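PDB 3ZLE: apical membrane antigen 1 from Toxoplasma gondii, which probably helps the parasite sporozoite invade host cells, as a member of the AMA1 family of apical surface antigens linked to the moving junction. Local coordinates for residues P85-V93 against C157-Q165; K145-V153 against S195-V206. All blocks are in the same frame, centred on the assembly; numbering follows the deposited sequence.

Contact 1: residues P85-V93 against C157-Q165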
loop_
_atom_site.group_PDB
_atom_site.type_symbol
_atom_site.label_atom_id
_atom_site.label_comp_id
_atom_site.label_asym_id
_atom_site.label_seq_id
_atom_site.Cartn_x
_atom_site.Cartn_y
_atom_site.Cartn_z
ATOM N N PRO A 85 25.620 4.378 9.934
ATOM C CA PRO A 85 25.110 5.085 8.762
ATOM C C PRO A 85 24.675 4.090 7.701
ATOM O O PRO A 85 25.143 2.956 7.699
ATOM C CB PRO A 85 26.327 5.875 8.268
ATOM C CG PRO A 85 27.140 6.091 9.509
ATOM C CD PRO A 85 26.994 4.792 10.270
ATOM N N GLY A 86 23.718 4.477 6.868
ATOM C CA GLY A 86 23.208 3.575 5.841
ATOM C C GLY A 86 21.721 3.774 5.609
ATOM O O GLY A 86 21.051 4.467 6.394
ATOM N N GLY A 87 21.231 3.231 4.492
ATOM C CA GLY A 87 19.809 3.043 4.270
ATOM C C GLY A 87 19.453 1.565 4.147
ATOM O O GLY A 87 20.090 0.707 4.745
ATOM N N PHE A 88 18.445 1.280 3.330
ATOM C CA PHE A 88 17.947 -0.085 3.127
ATOM C C PHE A 88 18.354 -0.653 1.773
ATOM O O PHE A 88 18.049 -1.792 1.467
ATOM C CB PHE A 88 16.422 -0.092 3.230
ATOM C CG PHE A 88 15.904 0.185 4.604
ATOM C CD1 PHE A 88 16.737 0.722 5.591
ATOM C CD2 PHE A 88 14.625 -0.087 4.915
ATOM C CE1 PHE A 88 16.255 0.971 6.873
ATOM C CE2 PHE A 88 14.129 0.132 6.185
ATOM C CZ PHE A 88 14.948 0.655 7.174
ATOM N N ASN A 89 19.034 0.142 0.954
ATOM C CA ASN A 89 19.316 -0.238 -0.420
ATOM C C ASN A 89 20.429 -1.254 -0.536
ATOM O O ASN A 89 21.470 -1.103 0.091
ATOM C CB ASN A 89 19.715 0.991 -1.233
ATOM C CG ASN A 89 19.819 0.687 -2.706
ATOM O OD1 ASN A 89 18.871 0.248 -3.317
ATOM N ND2 ASN A 89 20.986 0.880 -3.266
ATOM N N ASN A 90 20.200 -2.289 -1.339
ATOM C CA ASN A 90 21.175 -3.337 -1.559
ATOM C C ASN A 90 22.430 -2.749 -2.195
ATOM O O ASN A 90 22.339 -2.083 -3.196
ATOM C CB ASN A 90 20.593 -4.383 -2.491
ATOM C CG ASN A 90 21.512 -5.586 -2.671
ATOM O OD1 ASN A 90 22.741 -5.456 -2.709
ATOM N ND2 ASN A 90 20.915 -6.756 -2.834
ATOM N N PRO A 91 23.595 -2.986 -1.576
ATOM C CA PRO A 91 24.797 -2.284 -1.984
ATOM C C PRO A 91 25.807 -3.128 -2.778
ATOM O O PRO A 91 26.910 -2.662 -3.019
ATOM C CB PRO A 91 25.417 -1.849 -0.648
ATOM C CG PRO A 91 24.958 -2.877 0.326
ATOM C CD PRO A 91 23.611 -3.340 -0.143
ATOM N N GLN A 92 25.446 -4.359 -3.145
ATOM C CA GLN A 92 26.355 -5.223 -3.888
ATOM C C GLN A 92 26.686 -4.614 -5.231
ATOM O O GLN A 92 25.858 -3.898 -5.808
ATOM C CB GLN A 92 25.741 -6.607 -4.087
ATOM C CG GLN A 92 25.667 -7.450 -2.825
ATOM C CD GLN A 92 24.655 -8.585 -2.964
ATOM O OE1 GLN A 92 24.883 -9.553 -3.698
ATOM N NE2 GLN A 92 23.509 -8.442 -2.302
ATOM N N VAL A 93 27.914 -4.839 -5.700
ATOM C CA VAL A 93 28.276 -4.574 -7.104
ATOM C C VAL A 93 28.326 -5.882 -7.891
ATOM O O VAL A 93 28.589 -6.948 -7.317
ATOM C CB VAL A 93 29.630 -3.861 -7.230
ATOM C CG1 VAL A 93 29.572 -2.483 -6.588
ATOM C CG2 VAL A 93 30.720 -4.702 -6.593
ATOM N N CYS A 157 14.945 2.126 -10.273
ATOM C CA CYS A 157 14.426 0.971 -9.532
ATOM C C CYS A 157 15.422 0.630 -8.424
ATOM O O CYS A 157 16.629 0.606 -8.667
ATOM C CB CYS A 157 14.245 -0.233 -10.475
ATOM S SG CYS A 157 14.021 -1.816 -9.575
ATOM N N TYR A 158 14.903 0.409 -7.210
ATOM C CA TYR A 158 15.707 0.019 -6.054
ATOM C C TYR A 158 15.319 -1.371 -5.603
ATOM O O TYR A 158 14.123 -1.674 -5.410
ATOM C CB TYR A 158 15.511 1.000 -4.875
ATOM C CG TYR A 158 15.981 2.417 -5.139
ATOM C CD1 TYR A 158 15.227 3.272 -5.919
ATOM C CD2 TYR A 158 17.137 2.930 -4.526
ATOM C CE1 TYR A 158 15.599 4.587 -6.115
ATOM C CE2 TYR A 158 17.542 4.248 -4.757
ATOM C CZ TYR A 158 16.761 5.061 -5.552
ATOM O OH TYR A 158 17.126 6.344 -5.829
ATOM N N VAL A 159 16.334 -2.187 -5.330
ATOM C CA VAL A 159 16.161 -3.421 -4.634
ATOM C C VAL A 159 16.718 -3.240 -3.228
ATOM O O VAL A 159 17.893 -2.861 -3.069
ATOM C CB VAL A 159 16.934 -4.572 -5.359
ATOM C CG1 VAL A 159 16.652 -5.918 -4.683
ATOM C CG2 VAL A 159 16.484 -4.640 -6.795
ATOM N N LEU A 160 15.881 -3.475 -2.207
ATOM C CA LEU A 160 16.286 -3.270 -0.822
ATOM C C LEU A 160 16.817 -4.585 -0.225
ATOM O O LEU A 160 16.049 -5.520 0.007
ATOM C CB LEU A 160 15.076 -2.810 0.059
ATOM C CG LEU A 160 14.276 -1.566 -0.403
ATOM C CD1 LEU A 160 13.165 -1.235 0.566
ATOM C CD2 LEU A 160 15.165 -0.326 -0.707
ATOM N N SER A 161 18.037 -4.568 0.259
ATOM C CA SER A 161 18.479 -5.704 1.032
ATOM C C SER A 161 18.000 -5.669 2.492
ATOM O O SER A 161 18.024 -6.694 3.170
ATOM C CB SER A 161 19.978 -5.886 0.912
ATOM O OG SER A 161 20.639 -4.881 1.632
ATOM N N VAL A 162 17.420 -4.550 2.915
ATOM C CA VAL A 162 16.774 -4.501 4.219
ATOM C C VAL A 162 15.278 -4.599 4.065
ATOM O O VAL A 162 14.668 -3.753 3.440
ATOM C CB VAL A 162 17.147 -3.223 5.007
ATOM C CG1 VAL A 162 16.540 -3.230 6.400
ATOM C CG2 VAL A 162 18.656 -3.097 5.102
ATOM N N SER A 163 14.683 -5.618 4.671
ATOM C CA SER A 163 13.263 -5.936 4.443
ATOM C C SER A 163 12.429 -5.587 5.644
ATOM O O SER A 163 11.197 -5.666 5.579
ATOM C CB SER A 163 13.065 -7.399 4.099
ATOM O OG SER A 163 13.698 -8.243 5.038
ATOM N N ALA A 164 13.110 -5.352 6.776
ATOM C CA ALA A 164 12.521 -4.721 7.962
ATOM C C ALA A 164 11.843 -3.421 7.617
ATOM O O ALA A 164 12.348 -2.630 6.813
ATOM C CB ALA A 164 13.602 -4.476 9.030
ATOM N N GLN A 165 10.653 -3.225 8.155
ATOM C CA GLN A 165 9.928 -2.024 7.874
ATOM C C GLN A 165 9.642 -1.229 9.132
ATOM O O GLN A 165 9.421 -0.025 9.064
ATOM C CB GLN A 165 8.626 -2.344 7.146
ATOM C CG GLN A 165 8.866 -2.865 5.757
ATOM C CD GLN A 165 7.862 -3.897 5.354
ATOM O OE1 GLN A 165 6.724 -3.572 5.027
ATOM N NE2 GLN A 165 8.287 -5.147 5.319
#

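Contact 2: residues K145-V153 against S195-V206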
loop_
_atom_site.group_PDB
_atom_site.type_symbol
_atom_site.label_atom_id
_atom_site.label_comp_id
_atom_site.label_asym_id
_atom_site.label_seq_id
_atom_site.Cartn_x
_atom_site.Cartn_y
_atom_site.Cartn_z
ATOM N N LYS A 145 13.619 -13.540 -1.243
ATOM C CA LYS A 145 13.395 -12.443 -2.208
ATOM C C LYS A 145 13.326 -11.058 -1.549
ATOM O O LYS A 145 12.406 -10.775 -0.775
ATOM C CB LYS A 145 12.116 -12.685 -2.991
ATOM C CG LYS A 145 12.023 -14.046 -3.641
ATOM C CD LYS A 145 12.780 -14.059 -4.934
ATOM C CE LYS A 145 12.317 -15.240 -5.779
ATOM N NZ LYS A 145 13.434 -15.655 -6.652
ATOM N N TYR A 146 14.201 -10.159 -2.002
ATOM C CA TYR A 146 14.154 -8.730 -1.651
ATOM C C TYR A 146 12.891 -8.013 -2.131
ATOM O O TYR A 146 12.302 -8.398 -3.147
ATOM C CB TYR A 146 15.358 -8.013 -2.251
ATOM C CG TYR A 146 16.700 -8.549 -1.795
ATOM C CD1 TYR A 146 17.037 -8.626 -0.428
ATOM C CD2 TYR A 146 17.669 -8.917 -2.730
ATOM C CE1 TYR A 146 18.341 -8.986 -0.024
ATOM C CE2 TYR A 146 18.957 -9.281 -2.332
ATOM C CZ TYR A 146 19.289 -9.343 -0.992
ATOM O OH TYR A 146 20.585 -9.791 -0.622
ATOM N N PRO A 147 12.441 -6.989 -1.385
ATOM C CA PRO A 147 11.403 -6.086 -1.884
ATOM C C PRO A 147 12.035 -4.993 -2.744
ATOM O O PRO A 147 13.253 -4.815 -2.710
ATOM C CB PRO A 147 10.863 -5.437 -0.596
ATOM C CG PRO A 147 12.050 -5.407 0.313
ATOM C CD PRO A 147 12.780 -6.706 0.030
ATOM N N PHE A 148 11.206 -4.142 -3.338
ATOM C CA PHE A 148 11.759 -3.086 -4.193
ATOM C C PHE A 148 11.086 -1.754 -3.906
ATOM O O PHE A 148 9.994 -1.709 -3.364
ATOM C CB PHE A 148 11.521 -3.474 -5.653
ATOM C CG PHE A 148 10.079 -3.396 -6.052
ATOM C CD1 PHE A 148 9.519 -2.184 -6.441
ATOM C CD2 PHE A 148 9.249 -4.496 -5.896
ATOM C CE1 PHE A 148 8.169 -2.115 -6.803
ATOM C CE2 PHE A 148 7.913 -4.447 -6.217
ATOM C CZ PHE A 148 7.355 -3.251 -6.667
ATOM N N VAL A 149 11.684 -0.681 -4.408
ATOM C CA VAL A 149 11.043 0.603 -4.413
ATOM C C VAL A 149 11.307 1.219 -5.766
ATOM O O VAL A 149 12.473 1.246 -6.244
ATOM C CB VAL A 149 11.616 1.525 -3.318
ATOM C CG1 VAL A 149 11.083 2.944 -3.504
ATOM C CG2 VAL A 149 11.238 1.011 -1.915
ATOM N N TYR A 150 10.236 1.572 -6.482
ATOM C CA TYR A 150 10.443 2.235 -7.756
ATOM C C TYR A 150 10.216 3.729 -7.496
ATOM O O TYR A 150 9.293 4.083 -6.745
ATOM C CB TYR A 150 9.440 1.723 -8.821
ATOM C CG TYR A 150 9.500 2.551 -10.094
ATOM C CD1 TYR A 150 10.662 2.594 -10.849
ATOM C CD2 TYR A 150 8.429 3.346 -10.499
ATOM C CE1 TYR A 150 10.732 3.327 -12.026
ATOM C CE2 TYR A 150 8.508 4.106 -11.659
ATOM C CZ TYR A 150 9.689 4.116 -12.392
ATOM O OH TYR A 150 9.836 4.888 -13.517
ATOM N N ASP A 151 11.086 4.592 -8.026
ATOM C CA ASP A 151 10.881 6.071 -7.933
ATOM C C ASP A 151 10.451 6.653 -9.294
ATOM O O ASP A 151 11.170 6.536 -10.300
ATOM C CB ASP A 151 12.181 6.745 -7.470
ATOM C CG ASP A 151 12.077 8.243 -7.440
ATOM O OD1 ASP A 151 10.951 8.753 -7.533
ATOM O OD2 ASP A 151 13.122 8.922 -7.360
ATOM N N ALA A 152 9.227 7.149 -9.384
ATOM C CA ALA A 152 8.696 7.479 -10.721
ATOM C C ALA A 152 9.191 8.817 -11.240
ATOM O O ALA A 152 9.070 9.107 -12.411
ATOM C CB ALA A 152 7.186 7.356 -10.793
ATOM N N VAL A 153 9.892 9.547 -10.387
ATOM C CA VAL A 153 10.505 10.784 -10.778
ATOM C C VAL A 153 11.896 10.539 -11.354
ATOM O O VAL A 153 12.132 10.819 -12.512
ATOM C CB VAL A 153 10.583 11.778 -9.583
ATOM C CG1 VAL A 153 11.368 13.019 -9.949
ATOM C CG2 VAL A 153 9.178 12.166 -9.130
ATOM N N SER A 195 7.074 16.412 -4.187
ATOM C CA SER A 195 7.298 16.680 -5.594
ATOM C C SER A 195 8.661 16.103 -6.057
ATOM O O SER A 195 8.850 15.831 -7.230
ATOM C CB SER A 195 7.237 18.168 -5.857
ATOM O OG SER A 195 8.046 18.838 -4.925
ATOM N N ALA A 196 9.576 15.903 -5.126
ATOM C CA ALA A 196 10.965 15.484 -5.488
ATOM C C ALA A 196 11.099 14.009 -5.885
ATOM O O ALA A 196 12.048 13.627 -6.615
ATOM C CB ALA A 196 11.940 15.818 -4.344
ATOM N N ARG A 197 10.253 13.150 -5.305
ATOM C CA ARG A 197 10.243 11.724 -5.641
ATOM C C ARG A 197 8.817 11.113 -5.544
ATOM O O ARG A 197 7.938 11.704 -4.928
ATOM C CB ARG A 197 11.247 10.942 -4.777
ATOM C CG ARG A 197 11.067 11.115 -3.274
ATOM C CD ARG A 197 12.047 10.291 -2.475
ATOM N NE ARG A 197 11.521 10.107 -1.145
ATOM C CZ ARG A 197 12.148 9.498 -0.159
ATOM N NH1 ARG A 197 13.339 8.959 -0.356
ATOM N NH2 ARG A 197 11.570 9.423 1.018
ATOM N N ALA A 198 8.554 10.026 -6.264
ATOM C CA ALA A 198 7.221 9.418 -6.221
ATOM C C ALA A 198 7.383 7.903 -6.114
ATOM O O ALA A 198 7.585 7.228 -7.095
ATOM C CB ALA A 198 6.376 9.814 -7.460
ATOM N N LEU A 199 7.278 7.392 -4.895
ATOM C CA LEU A 199 7.772 6.087 -4.565
ATOM C C LEU A 199 6.683 5.061 -4.694
ATOM O O LEU A 199 5.500 5.347 -4.456
ATOM C CB LEU A 199 8.327 6.080 -3.144
ATOM C CG LEU A 199 9.581 6.947 -2.983
ATOM C CD1 LEU A 199 10.242 6.704 -1.636
ATOM C CD2 LEU A 199 10.532 6.691 -4.117
ATOM N N VAL A 200 7.089 3.839 -4.978
ATOM C CA VAL A 200 6.177 2.705 -4.942
ATOM C C VAL A 200 6.933 1.601 -4.289
ATOM O O VAL A 200 8.031 1.305 -4.719
ATOM C CB VAL A 200 5.791 2.227 -6.350
ATOM C CG1 VAL A 200 4.744 1.121 -6.246
ATOM C CG2 VAL A 200 5.237 3.395 -7.164
ATOM N N TYR A 201 6.411 1.099 -3.165
ATOM C CA TYR A 201 7.082 0.049 -2.416
ATOM C C TYR A 201 6.348 -1.220 -2.702
ATOM O O TYR A 201 5.120 -1.219 -2.855
ATOM C CB TYR A 201 7.034 0.338 -0.896
ATOM C CG TYR A 201 7.778 -0.673 -0.015
ATOM C CD1 TYR A 201 7.200 -1.894 0.330
ATOM C CD2 TYR A 201 8.964 -0.321 0.618
ATOM C CE1 TYR A 201 7.877 -2.804 1.131
ATOM C CE2 TYR A 201 9.602 -1.188 1.487
ATOM C CZ TYR A 201 9.056 -2.418 1.737
ATOM O OH TYR A 201 9.736 -3.284 2.549
ATOM N N GLY A 202 7.092 -2.305 -2.880
ATOM C CA GLY A 202 6.443 -3.584 -3.184
ATOM C C GLY A 202 7.287 -4.774 -2.780
ATOM O O GLY A 202 8.506 -4.672 -2.677
ATOM N N SER A 203 6.643 -5.938 -2.701
ATOM C CA SER A 203 7.347 -7.212 -2.548
ATOM C C SER A 203 7.758 -7.699 -3.915
ATOM O O SER A 203 7.193 -7.293 -4.918
ATOM C CB SER A 203 6.408 -8.262 -1.934
ATOM O OG SER A 203 5.869 -9.053 -2.966
ATOM N N ALA A 204 8.647 -8.683 -3.953
ATOM C CA ALA A 204 9.160 -9.116 -5.237
ATOM C C ALA A 204 8.078 -9.937 -5.916
ATOM O O ALA A 204 8.134 -10.198 -7.105
ATOM C CB ALA A 204 10.428 -9.939 -5.056
ATOM N N PHE A 205 7.030 -10.273 -5.161
ATOM C CA PHE A 205 6.038 -11.166 -5.678
ATOM C C PHE A 205 4.990 -10.465 -6.523
ATOM O O PHE A 205 4.275 -11.109 -7.310
ATOM C CB PHE A 205 5.423 -12.016 -4.545
ATOM C CG PHE A 205 6.412 -12.985 -3.921
ATOM C CD1 PHE A 205 6.711 -14.190 -4.551
ATOM C CD2 PHE A 205 7.196 -12.590 -2.846
ATOM C CE1 PHE A 205 7.731 -15.010 -4.086
ATOM C CE2 PHE A 205 8.149 -13.453 -2.305
ATOM C CZ PHE A 205 8.417 -14.660 -2.940
ATOM N N VAL A 206 5.060 -9.132 -6.540
ATOM C CA VAL A 206 4.390 -8.362 -7.583
ATOM C C VAL A 206 4.801 -8.957 -8.904
ATOM O O VAL A 206 4.026 -9.001 -9.791
ATOM C CB VAL A 206 4.761 -6.839 -7.500
ATOM C CG1 VAL A 206 4.225 -6.047 -8.699
ATOM C CG2 VAL A 206 4.211 -6.247 -6.238
HETATM O O HOH W 1 9.777 -9.693 -1.555
HETATM O O HOH W 2 13.698 11.422 -7.630
#

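Contact 1: residues P85-V93 against C157-Q165
N89 starts away from segment 157-165, yet its amide oxygen comes to lie against Y158 and V159. CG is anti to the backbone N (chi1 -172°), and this turns the amide back toward the strand. N89 OD1 then sits at the edge of the Y158 ring, 3.4 Å from Y158 CD2. The amide and ring planes are nearly perpendicular. N89 OD1 is also 3.3 Å from V159 O, and both atoms are acceptors. Each oxygen has its own donor: S101 OG for N89 OD1, N90 N for V159 O. S101 OG also bonds to V159 N. N89 ND2 bonds to D72 OD1.

Two backbone bonds join the segments. N90 N donates to V159 O at 2.9 Å, and V162 N donates to F88 O at 3.2 Å. Segment 85-93 has no regular structure, and strand 156-159 has ended before V162. With bonds to V159 and V162, the loop lies along the end of the strand and the residues after it.

F88 carries most of the apolar packing. V162 CG1 lies over the centre of the F88 ring, 3.9 Å from its centroid, in a CH-pi contact only 8° off the ring normal. V162 CB also packs on the root of the ring, 3.6 Å from F88 CG. F88 CB touches L160 CD2. I57 and M59 of strand 55-59 also pack on F88, and F187 meets it edge-to-face.

At the other end S161 CB rests on N90 CB. N90 OD1 accepts from Q92 N at 3.0 Å, which makes an Asx turn. This helps hold the N90 side chain against S161. S161 OG is buried here with no partner in the model. The chemistry implies a loop held by two backbone bonds and by F88 packed on V162, with the N89 amide satisfied by S101 and D72.

Contact 2: residues K145-V153 against S195-V206
F148 has CG between its backbone N and carbonyl carbon (chi1 70°), which brings its ring over G202 on the neighbouring strand. D151 has CG anti to its backbone N (chi1 176°), and its carboxylate reaches the backbone of A198. Both belong to an antiparallel ladder of strands 148-151 and 199-202, two adjacent inner strands of a five-stranded antiparallel sheet.

The hydrogen-bonded pairs are F148 with G202 and Y150 with V200. G202 CA lies over the F148 ring face, 3.9 Å from the centroid. S203 O meets the ring edge in plane, 3.2 Å from F148 CE2. C124 and A125 of helix 120-129 also pack on F148. On the other face of the sheet, V149 CG1 packs on L199 CD2 at 3.8 Å, and V149 CG2 on Y201 CD2.

D151 ties the end of the ladder to A198. Its OD1 takes A198 N at 3.0 Å nearly along the C-O axis and V153 N at 3.1 Å from above the carboxylate plane. These donors come from opposite faces, and the V153 bond forms an Asx turn. A152 N donates to A198 O at 2.8 Å. D151 OD2 bonds to S154 OG, and a water 2.6 Å from D151 OD2 donates to it and also to A196 O.

How the contacts relate
The centres of the two contacts are about 12 Å apart. Their segments alternate along the chain: 85-93, 145-153, 157-165, 195-206. Strands 148-151 and 156-159 follow each other and are neighbours in one antiparallel sheet, in the order 52-53, 199-202, 148-151, 156-159, 103-104. Contact 2 pairs two strands inside this sheet. Contact 1 lays a long loop on the end of the next strand. The contacts touch directly through probable hydrogen bonds from Y158 N to V149 O and from L160 N to P147 O. N90 also packs on Y146. Both lie in the ectoplasmic region of the longer membrane antigen, where they join a long loop to the sheet.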